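Local coordinates for protein cytochrome P450 reductase (Amycolatopsis methanolica 239, PDB 5OGX) that transfers electrons from NADH through FAD and a [2Fe-2S] cluster to a partner cytochrome P450 that O-demethylates lignin-derived aromatic compounds such as guaiacol, at residues 45-50 with 74-79; 31-36 with 85-90; 51-56 with 80-85. All coordinates share one frame; numbering follows the deposited sequence.

How the contacts relate
Following the chain from its N terminus, residues 31-36 come first, in the loop after helix 22-28. Their partner, 85-90, comes last, so contact 2 closes the longest loop. Contacts 1 and 3 both nest inside it. These two cross: 45-50 runs on into 51-56, and 74-79 runs on into 80-85, so their segments alternate. Contact 1 pairs strands 46-51 and 73-75 at one edge of the five-stranded sheet and brings two cysteines to the cluster. Contact 3 forms the small two-stranded antiparallel ladder 54-55/80-81 beyond it. Strand 85-88 lies beside 46-51 and joins contact 2 to contact 1. Contacts 2 and 3 share T85.

Contact 1: residues 45-50 with 74-79. With FES (Fe2/s2 (inorganic) cluster), chain C.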
loop_
_atom_site.group_PDB
_atom_site.type_symbol
_atom_site.label_atom_id
_atom_site.label_comp_id
_atom_site.label_asym_id
_atom_site.label_seq_id
_atom_site.Cartn_x
_atom_site.Cartn_y
_atom_site.Cartn_z
ATOM N N CYS A 45 -4.199 9.024 -8.984
ATOM C CA CYS A 45 -5.503 8.831 -9.608
ATOM C C CYS A 45 -5.919 10.010 -10.483
ATOM O O CYS A 45 -7.094 10.120 -10.834
ATOM C CB CYS A 45 -6.571 8.589 -8.550
ATOM S SG CYS A 45 -6.940 10.110 -7.645
ATOM N N LYS A 46 -4.983 10.887 -10.832
ATOM C CA LYS A 46 -5.320 12.060 -11.626
ATOM C C LYS A 46 -5.922 11.634 -12.965
ATOM O O LYS A 46 -5.481 10.658 -13.587
ATOM C CB LYS A 46 -4.068 12.908 -11.840
ATOM C CG LYS A 46 -4.346 14.349 -12.251
ATOM C CD LYS A 46 -3.092 15.197 -12.127
ATOM C CE LYS A 46 -2.896 15.696 -10.706
ATOM N NZ LYS A 46 -1.612 16.449 -10.557
ATOM N N LEU A 47 -6.935 12.372 -13.395
ATOM C CA LEU A 47 -7.738 12.063 -14.567
ATOM C C LEU A 47 -7.893 13.327 -15.389
ATOM O O LEU A 47 -7.852 14.431 -14.845
ATOM C CB LEU A 47 -9.158 11.609 -14.195
ATOM C CG LEU A 47 -9.482 10.411 -13.322
ATOM C CD1 LEU A 47 -10.946 10.420 -12.994
ATOM C CD2 LEU A 47 -9.130 9.181 -14.103
ATOM N N GLN A 48 -8.104 13.168 -16.695
ATOM C CA GLN A 48 -8.635 14.253 -17.513
ATOM C C GLN A 48 -10.134 14.054 -17.667
ATOM O O GLN A 48 -10.585 12.975 -18.064
ATOM C CB GLN A 48 -7.976 14.331 -18.898
ATOM C CG GLN A 48 -8.599 15.447 -19.768
ATOM C CD GLN A 48 -8.205 15.378 -21.244
ATOM O OE1 GLN A 48 -7.618 14.402 -21.704
ATOM N NE2 GLN A 48 -8.545 16.426 -21.994
ATOM N N VAL A 49 -10.907 15.088 -17.346
ATOM C CA VAL A 49 -12.342 15.053 -17.592
ATOM C C VAL A 49 -12.556 15.409 -19.058
ATOM O O VAL A 49 -12.268 16.531 -19.475
ATOM C CB VAL A 49 -13.096 16.016 -16.669
ATOM C CG1 VAL A 49 -14.569 16.025 -17.024
ATOM C CG2 VAL A 49 -12.895 15.597 -15.215
ATOM N N LEU A 50 -13.054 14.455 -19.844
ATOM C CA LEU A 50 -13.252 14.675 -21.277
ATOM C C LEU A 50 -14.598 15.310 -21.589
ATOM O O LEU A 50 -14.695 16.133 -22.502
ATOM C CB LEU A 50 -13.129 13.356 -22.041
ATOM C CG LEU A 50 -11.788 12.631 -21.864
ATOM C CD1 LEU A 50 -11.868 11.168 -22.307
ATOM C CD2 LEU A 50 -10.706 13.362 -22.648
ATOM N N ALA A 74 -8.711 16.263 -12.675
ATOM C CA ALA A 74 -9.367 15.967 -11.406
ATOM C C ALA A 74 -8.641 14.805 -10.746
ATOM O O ALA A 74 -7.826 14.125 -11.369
ATOM C CB ALA A 74 -10.849 15.622 -11.608
ATOM N N LEU A 75 -8.932 14.598 -9.468
ATOM C CA LEU A 75 -8.495 13.402 -8.754
ATOM C C LEU A 75 -9.688 12.466 -8.628
ATOM O O LEU A 75 -10.709 12.832 -8.029
ATOM C CB LEU A 75 -7.951 13.745 -7.367
ATOM C CG LEU A 75 -6.769 14.701 -7.283
ATOM C CD1 LEU A 75 -6.367 14.881 -5.820
ATOM C CD2 LEU A 75 -5.611 14.148 -8.123
ATOM N N ALA A 76 -9.557 11.257 -9.181
ATOM C CA ALA A 76 -10.659 10.298 -9.123
ATOM C C ALA A 76 -11.128 10.037 -7.693
ATOM O O ALA A 76 -12.320 9.805 -7.465
ATOM C CB ALA A 76 -10.252 8.983 -9.786
ATOM N N CYS A 77 -10.215 10.029 -6.722
ATOM C CA CYS A 77 -10.654 9.719 -5.360
ATOM C C CYS A 77 -11.307 10.899 -4.661
ATOM O O CYS A 77 -11.870 10.719 -3.573
ATOM C CB CYS A 77 -9.483 9.229 -4.498
ATOM S SG CYS A 77 -8.276 10.530 -4.181
ATOM N N GLN A 78 -11.267 12.098 -5.251
ATOM C CA GLN A 78 -11.931 13.244 -4.656
ATOM C C GLN A 78 -13.108 13.735 -5.481
ATOM O O GLN A 78 -13.998 14.391 -4.934
ATOM C CB GLN A 78 -10.921 14.388 -4.474
ATOM C CG GLN A 78 -9.723 13.953 -3.670
ATOM C CD GLN A 78 -10.119 13.656 -2.246
ATOM O OE1 GLN A 78 -10.813 14.460 -1.611
ATOM N NE2 GLN A 78 -9.721 12.501 -1.741
ATOM N N ALA A 79 -13.155 13.394 -6.763
ATOM C CA ALA A 79 -14.137 13.973 -7.667
ATOM C C ALA A 79 -15.458 13.215 -7.594
ATOM O O ALA A 79 -15.485 11.982 -7.645
ATOM C CB ALA A 79 -13.597 13.961 -9.102
HETATM FE FE1 FES C . -4.156 9.032 -4.100
HETATM FE FE2 FES C . -6.314 9.790 -5.367
HETATM S S1 FES C . -4.683 11.078 -4.754
HETATM S S2 FES C . -5.726 7.721 -4.907
#
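C45 and C77 turn their sulfurs the same way, each SG lying between its own backbone N and carbonyl carbon. The chi1 of C45 is 72°. That of C77 is 68°. Both thiolates thereby reach one iron of the cluster, FE2, with C45 SG and C77 SG each 2.4 Å from it. This is the plant-type [2Fe-2S] ferredoxin domain, a beta-grasp fold. Its cysteine pattern is made up of C37, C42 and C45 in one loop and C77 far along the chain. C37 and C42 complete the set of cysteines at the cluster.

The backbone also holds C45 SG. C77 N donates to C45 SG at 3.4 Å, with an N-H...S angle of 164°. C77 SG has a donor of its own, NE2 of Q78, and the sulfur lies close to that amide's plane. Such N-H...S bonds are likely to spread charge away from the sulfurs and so influence the cluster's reduction potential.

Behind the cysteines the strands pair antiparallel. L47 and A74 form a hydrogen-bonded pair. L47 N gives to A74 O at 2.8 Å, and A74 N returns to L47 O at 3.0 Å. K46 and L75 are the next, non-hydrogen-bonded pair. The ladder then gives way to a looser link, in which A76 N approaches C45 O from above the carbonyl plane.

The side chains divide between the two faces. K46 and L75 share one, where the lysine chain passes L75 CD2 at an angle. The lysine's NZ leads away to a salt bridge with E68. On the other face L47, also packed on M33, is buried. Its CD1 touches A76 CB at 3.6 Å, while V49 CG2 meets A74 CB at 4.1 Å.

Contact 2: residues 31-36 with 85-90. With NA (sodium ion), chain D.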
loop_
_atom_site.group_PDB
_atom_site.type_symbol
_atom_site.label_atom_id
_atom_site.label_comp_id
_atom_site.label_asym_id
_atom_site.label_seq_id
_atom_site.Cartn_x
_atom_site.Cartn_y
_atom_site.Cartn_z
ATOM N N VAL A 31 -13.561 -2.128 -12.207
ATOM C CA VAL A 31 -12.952 -1.390 -13.312
ATOM C C VAL A 31 -11.749 -0.661 -12.737
ATOM O O VAL A 31 -11.907 0.211 -11.874
ATOM C CB VAL A 31 -13.933 -0.392 -13.944
ATOM C CG1 VAL A 31 -13.209 0.475 -14.975
ATOM C CG2 VAL A 31 -15.132 -1.116 -14.547
ATOM N N TRP A 32 -10.553 -1.016 -13.199
ATOM C CA TRP A 32 -9.340 -0.510 -12.568
ATOM C C TRP A 32 -8.977 0.883 -13.060
ATOM O O TRP A 32 -9.116 1.211 -14.243
ATOM C CB TRP A 32 -8.156 -1.435 -12.829
ATOM C CG TRP A 32 -6.910 -0.906 -12.168
ATOM C CD1 TRP A 32 -6.604 -0.943 -10.833
ATOM C CD2 TRP A 32 -5.833 -0.230 -12.812
ATOM N NE1 TRP A 32 -5.378 -0.337 -10.608
ATOM C CE2 TRP A 32 -4.883 0.099 -11.817
ATOM C CE3 TRP A 32 -5.567 0.116 -14.153
ATOM C CZ2 TRP A 32 -3.698 0.781 -12.107
ATOM C CZ3 TRP A 32 -4.383 0.778 -14.443
ATOM C CH2 TRP A 32 -3.458 1.099 -13.424
ATOM N N MET A 33 -8.476 1.691 -12.142
ATOM C CA MET A 33 -7.670 2.841 -12.512
ATOM C C MET A 33 -6.685 3.086 -11.385
ATOM O O MET A 33 -6.903 2.624 -10.258
ATOM C CB MET A 33 -8.536 4.076 -12.761
ATOM C CG MET A 33 -9.403 4.413 -11.570
ATOM S SD MET A 33 -10.111 6.066 -11.763
ATOM C CE MET A 33 -10.616 6.042 -13.498
ATOM N N PRO A 34 -5.580 3.779 -11.658
ATOM C CA PRO A 34 -4.518 3.892 -10.647
ATOM C C PRO A 34 -4.997 4.570 -9.379
ATOM O O PRO A 34 -5.797 5.506 -9.407
ATOM C CB PRO A 34 -3.437 4.732 -11.340
ATOM C CG PRO A 34 -3.767 4.732 -12.784
ATOM C CD PRO A 34 -5.201 4.362 -12.955
ATOM N N ASN A 35 -4.516 4.073 -8.258
ATOM C CA ASN A 35 -4.881 4.571 -6.975
ATOM C C ASN A 35 -3.866 4.128 -5.925
ATOM O O ASN A 35 -3.431 3.048 -5.979
ATOM C CB ASN A 35 -6.280 4.121 -6.605
ATOM C CG ASN A 35 -6.388 2.656 -6.364
ATOM O OD1 ASN A 35 -6.377 2.219 -5.266
ATOM N ND2 ASN A 35 -6.547 1.927 -7.399
ATOM N N SER A 36 -3.518 5.016 -4.999
ATOM C CA SER A 36 -2.499 4.632 -4.026
ATOM C C SER A 36 -2.702 5.281 -2.664
ATOM O O SER A 36 -1.749 5.290 -1.875
ATOM C CB SER A 36 -1.079 5.036 -4.485
ATOM O OG SER A 36 -0.507 4.135 -5.415
ATOM N N THR A 85 -20.252 11.672 -17.037
ATOM C CA THR A 85 -18.884 12.161 -17.135
ATOM C C THR A 85 -17.993 11.092 -17.741
ATOM O O THR A 85 -18.012 9.938 -17.308
ATOM C CB THR A 85 -18.368 12.585 -15.754
ATOM O OG1 THR A 85 -19.087 13.748 -15.321
ATOM C CG2 THR A 85 -16.874 12.892 -15.775
ATOM N N GLU A 86 -17.222 11.488 -18.747
ATOM C CA GLU A 86 -16.260 10.625 -19.416
ATOM C C GLU A 86 -14.861 11.086 -19.042
ATOM O O GLU A 86 -14.561 12.278 -19.133
ATOM C CB GLU A 86 -16.449 10.690 -20.938
ATOM C CG GLU A 86 -15.421 9.882 -21.705
ATOM C CD GLU A 86 -15.544 10.025 -23.215
ATOM O OE1 GLU A 86 -14.791 9.324 -23.929
ATOM O OE2 GLU A 86 -16.381 10.825 -23.688
ATOM N N VAL A 87 -13.997 10.152 -18.629
ATOM C CA VAL A 87 -12.679 10.539 -18.148
ATOM C C VAL A 87 -11.590 9.746 -18.858
ATOM O O VAL A 87 -11.831 8.697 -19.454
ATOM C CB VAL A 87 -12.543 10.363 -16.621
ATOM C CG1 VAL A 87 -13.622 11.169 -15.898
ATOM C CG2 VAL A 87 -12.602 8.897 -16.243
ATOM N N ARG A 88 -10.379 10.284 -18.801
ATOM C CA ARG A 88 -9.201 9.609 -19.323
ATOM C C ARG A 88 -8.215 9.452 -18.189
ATOM O O ARG A 88 -7.852 10.433 -17.529
ATOM C CB ARG A 88 -8.551 10.376 -20.472
ATOM C CG ARG A 88 -7.272 9.664 -20.967
ATOM C CD ARG A 88 -6.591 10.429 -22.078
ATOM N NE ARG A 88 -6.150 11.761 -21.673
ATOM C CZ ARG A 88 -5.104 12.012 -20.895
ATOM N NH1 ARG A 88 -4.356 11.022 -20.423
ATOM N NH2 ARG A 88 -4.790 13.270 -20.609
ATOM N N SER A 89 -7.796 8.213 -17.963
ATOM C CA SER A 89 -6.784 7.906 -16.967
ATOM C C SER A 89 -5.544 7.452 -17.724
ATOM O O SER A 89 -5.225 8.011 -18.775
ATOM C CB SER A 89 -7.309 6.843 -15.987
ATOM O OG SER A 89 -6.337 6.453 -15.028
ATOM N N THR A 90 -4.838 6.447 -17.220
ATOM C CA THR A 90 -3.705 5.921 -17.965
ATOM C C THR A 90 -4.178 4.942 -19.034
ATOM O O THR A 90 -5.337 4.526 -19.065
ATOM C CB THR A 90 -2.743 5.198 -17.030
ATOM O OG1 THR A 90 -3.473 4.146 -16.405
ATOM C CG2 THR A 90 -2.209 6.123 -15.954
HETATM NA NA NA D . -7.496 7.005 -11.326
#
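M33 and S89 bring the two backbones nearest, with M33 CA 6.8 Å from S89 CA, and the irregular loop 31-36 and the end of strand 85-88 meet through side chains rather than by a ladder of backbone bonds. P34 meets both S89 and T90. Its CD approaches S89, whose OG sits 3.2 Å from P34 CD. S89 presents that hydroxyl by holding OG anti to its backbone N (chi1 177°). T90 meets the ring too; its side chain and the proline slide past each other in opposite directions. T90 OG1 lies 3.7 Å from P34 CG, and T90 CG2 touches the same carbon. T90 OG1 also comes obliquely to the W32 ring, near CZ3.

With an alanine here instead of P34, CG and CD would be gone, and S89 OG and T90 would probably lose the ring carbons they pack on, leaving a gap under both.

The loop belongs to the ferredoxin-type [2Fe-2S] domain and leads from helix 22-28 to the cluster. S36, at its far end, touches both the cluster and the FAD. A sodium ion sits on the way, bound by M33 SD at 2.8 Å and by P34 O at 3.0 Å. The methionine bends at chi3 around the ion, which turns its methyl toward the strand. M33 CE ends 4.4 Å from V87 CG2, a loose apolar contact.

Within the loop, one face of the W32 ring has P34 N over it, toward the rim. The indole NE1 bonds to D196, just beyond strand 187-194 of the FAD domain, and R95 adds a cation-pi contact. N35 ND2 donates to M33 O at 3.0 Å, nearly along the C=O axis and in the plane of its own amide.

Contact 3: residues 51-56 with 80-85; sequences SGEVDH and RPLADT
The flat ends of D55 and R80 stop short of each other, and a water lies between them. It sits at the edge of the R80 guanidinium, in its plane, where NH1 donates to it at 2.8 Å. The same water is bonded to D55 OD2. D55 OD2 and R80 NH1 are 4.9 Å apart. The charged atoms are not in contact, but the opposite charges probably still attract, and the water links them. R80 NE turns to G19 O. The H56 ring has V54 CG2 over one face, set toward the rim.

The backbones form a short two-stranded antiparallel ladder, strands 54-55 and 80-81, in the ferredoxin-type domain. D55 and R80 are its hydrogen-bonded pair. D55 N gives to R80 O at 2.8 Å, and R80 N gives back to D55 O. V54 and P81 form the non-hydrogen-bonded pair beside it, their side chains diverging. P81 points away, onto F5 and V7 of strand 5-9. Beyond the ladder, L82 N donates to E53 O at 2.8 Å in an almost straight bond (175°).

L82 folds toward 53-55, on the side of the D55 side chain. Its CD1 rests 3.6 Å from V54 C, and E53 extends its chain obliquely across the same methyl. A83 N, next along, is buried without a partner in the model.

T85 fastens the far end. Its OG1 is anti to the carbonyl carbon (chi1 -68°), which lets it accept from E53 N at 3.2 Å and donate to A83 O. G52 passes close by with phi 100°. A CB there would clash with T85 OG1 and D84 O, and also with the preceding carbonyl. The T85 and V54 side chains cross at about a right angle, T85 CG2 lying 4.1 Å from V54 CG1.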
loop_
_atom_site.group_PDB
_atom_site.type_symbol
_atom_site.label_atom_id
_atom_site.label_comp_id
_atom_site.label_asym_id
_atom_site.label_seq_id
_atom_site.Cartn_x
_atom_site.Cartn_y
_atom_site.Cartn_z
ATOM N N SER A 51 -15.639 14.919 -20.855
ATOM C CA SER A 51 -16.963 15.503 -20.973
ATOM C C SER A 51 -17.678 15.304 -19.646
ATOM O O SER A 51 -17.371 14.372 -18.894
ATOM C CB SER A 51 -17.760 14.880 -22.126
ATOM O OG SER A 51 -17.946 13.493 -21.905
ATOM N N GLY A 52 -18.617 16.194 -19.360
ATOM C CA GLY A 52 -19.310 16.187 -18.087
ATOM C C GLY A 52 -18.752 17.211 -17.121
ATOM O O GLY A 52 -18.155 18.220 -17.501
ATOM N N GLU A 53 -18.953 16.938 -15.834
ATOM C CA GLU A 53 -18.611 17.914 -14.814
ATOM C C GLU A 53 -18.499 17.205 -13.476
ATOM O O GLU A 53 -19.267 16.283 -13.183
ATOM C CB GLU A 53 -19.656 19.041 -14.743
ATOM C CG GLU A 53 -19.214 20.234 -13.900
ATOM C CD GLU A 53 -20.360 21.168 -13.530
ATOM O OE1 GLU A 53 -21.535 20.823 -13.794
ATOM O OE2 GLU A 53 -20.077 22.248 -12.966
ATOM N N VAL A 54 -17.537 17.640 -12.672
ATOM C CA VAL A 54 -17.315 17.044 -11.367
ATOM C C VAL A 54 -17.203 18.139 -10.320
ATOM O O VAL A 54 -16.912 19.301 -10.617
ATOM C CB VAL A 54 -16.056 16.150 -11.343
ATOM C CG1 VAL A 54 -16.213 14.997 -12.332
ATOM C CG2 VAL A 54 -14.806 16.970 -11.660
ATOM N N ASP A 55 -17.472 17.747 -9.083
ATOM C CA ASP A 55 -17.124 18.533 -7.914
ATOM C C ASP A 55 -15.806 17.988 -7.388
ATOM O O ASP A 55 -15.676 16.778 -7.182
ATOM C CB ASP A 55 -18.215 18.438 -6.849
ATOM C CG ASP A 55 -17.780 19.024 -5.525
ATOM O OD1 ASP A 55 -17.717 20.266 -5.426
ATOM O OD2 ASP A 55 -17.493 18.248 -4.593
ATOM N N HIS A 56 -14.822 18.868 -7.199
ATOM C CA HIS A 56 -13.489 18.405 -6.832
ATOM C C HIS A 56 -13.364 17.991 -5.372
ATOM O O HIS A 56 -12.316 17.459 -4.993
ATOM C CB HIS A 56 -12.457 19.480 -7.160
ATOM C CG HIS A 56 -12.244 19.660 -8.629
ATOM N ND1 HIS A 56 -11.647 18.700 -9.415
ATOM C CD2 HIS A 56 -12.585 20.673 -9.463
ATOM C CE1 HIS A 56 -11.608 19.123 -10.667
ATOM N NE2 HIS A 56 -12.169 20.319 -10.722
ATOM N N ARG A 80 -16.555 13.960 -7.461
ATOM C CA ARG A 80 -17.874 13.372 -7.574
ATOM C C ARG A 80 -18.599 13.972 -8.773
ATOM O O ARG A 80 -18.511 15.178 -9.010
ATOM C CB ARG A 80 -18.709 13.596 -6.302
ATOM C CG ARG A 80 -18.060 12.993 -5.056
ATOM C CD ARG A 80 -18.834 13.340 -3.772
ATOM N NE ARG A 80 -18.300 12.583 -2.642
ATOM C CZ ARG A 80 -17.202 12.921 -1.973
ATOM N NH1 ARG A 80 -16.525 14.016 -2.311
ATOM N NH2 ARG A 80 -16.775 12.163 -0.967
ATOM N N PRO A 81 -19.303 13.154 -9.544
ATOM C CA PRO A 81 -19.909 13.645 -10.784
ATOM C C PRO A 81 -21.101 14.538 -10.497
ATOM O O PRO A 81 -21.861 14.303 -9.556
ATOM C CB PRO A 81 -20.341 12.359 -11.498
ATOM C CG PRO A 81 -20.588 11.380 -10.367
ATOM C CD PRO A 81 -19.545 11.713 -9.331
ATOM N N LEU A 82 -21.252 15.571 -11.321
ATOM C CA LEU A 82 -22.454 16.401 -11.336
ATOM C C LEU A 82 -23.266 16.191 -12.603
ATOM O O LEU A 82 -24.317 16.829 -12.779
ATOM C CB LEU A 82 -22.076 17.876 -11.183
ATOM C CG LEU A 82 -21.188 18.205 -9.984
ATOM C CD1 LEU A 82 -20.548 19.579 -10.142
ATOM C CD2 LEU A 82 -21.989 18.123 -8.694
ATOM N N ALA A 83 -22.798 15.315 -13.486
ATOM C CA ALA A 83 -23.468 14.940 -14.725
ATOM C C ALA A 83 -22.793 13.668 -15.218
ATOM O O ALA A 83 -21.785 13.229 -14.657
ATOM C CB ALA A 83 -23.387 16.052 -15.773
ATOM N N ASP A 84 -23.354 13.070 -16.264
ATOM C CA ASP A 84 -22.655 11.961 -16.904
ATOM C C ASP A 84 -21.287 12.446 -17.358
ATOM O O ASP A 84 -21.165 13.521 -17.956
ATOM C CB ASP A 84 -23.453 11.425 -18.087
ATOM C CG ASP A 84 -24.800 10.890 -17.680
ATOM O OD1 ASP A 84 -25.029 10.724 -16.465
ATOM O OD2 ASP A 84 -25.623 10.632 -18.580
ATOM N N THR A 85 -20.252 11.672 -17.037
ATOM C CA THR A 85 -18.884 12.161 -17.135
ATOM C C THR A 85 -17.993 11.092 -17.741
ATOM O O THR A 85 -18.012 9.938 -17.308
ATOM C CB THR A 85 -18.368 12.585 -15.754
ATOM O OG1 THR A 85 -19.087 13.748 -15.321
ATOM C CG2 THR A 85 -16.874 12.892 -15.775
HETATM O O HOH W 1 -16.500 15.828 -4.456
#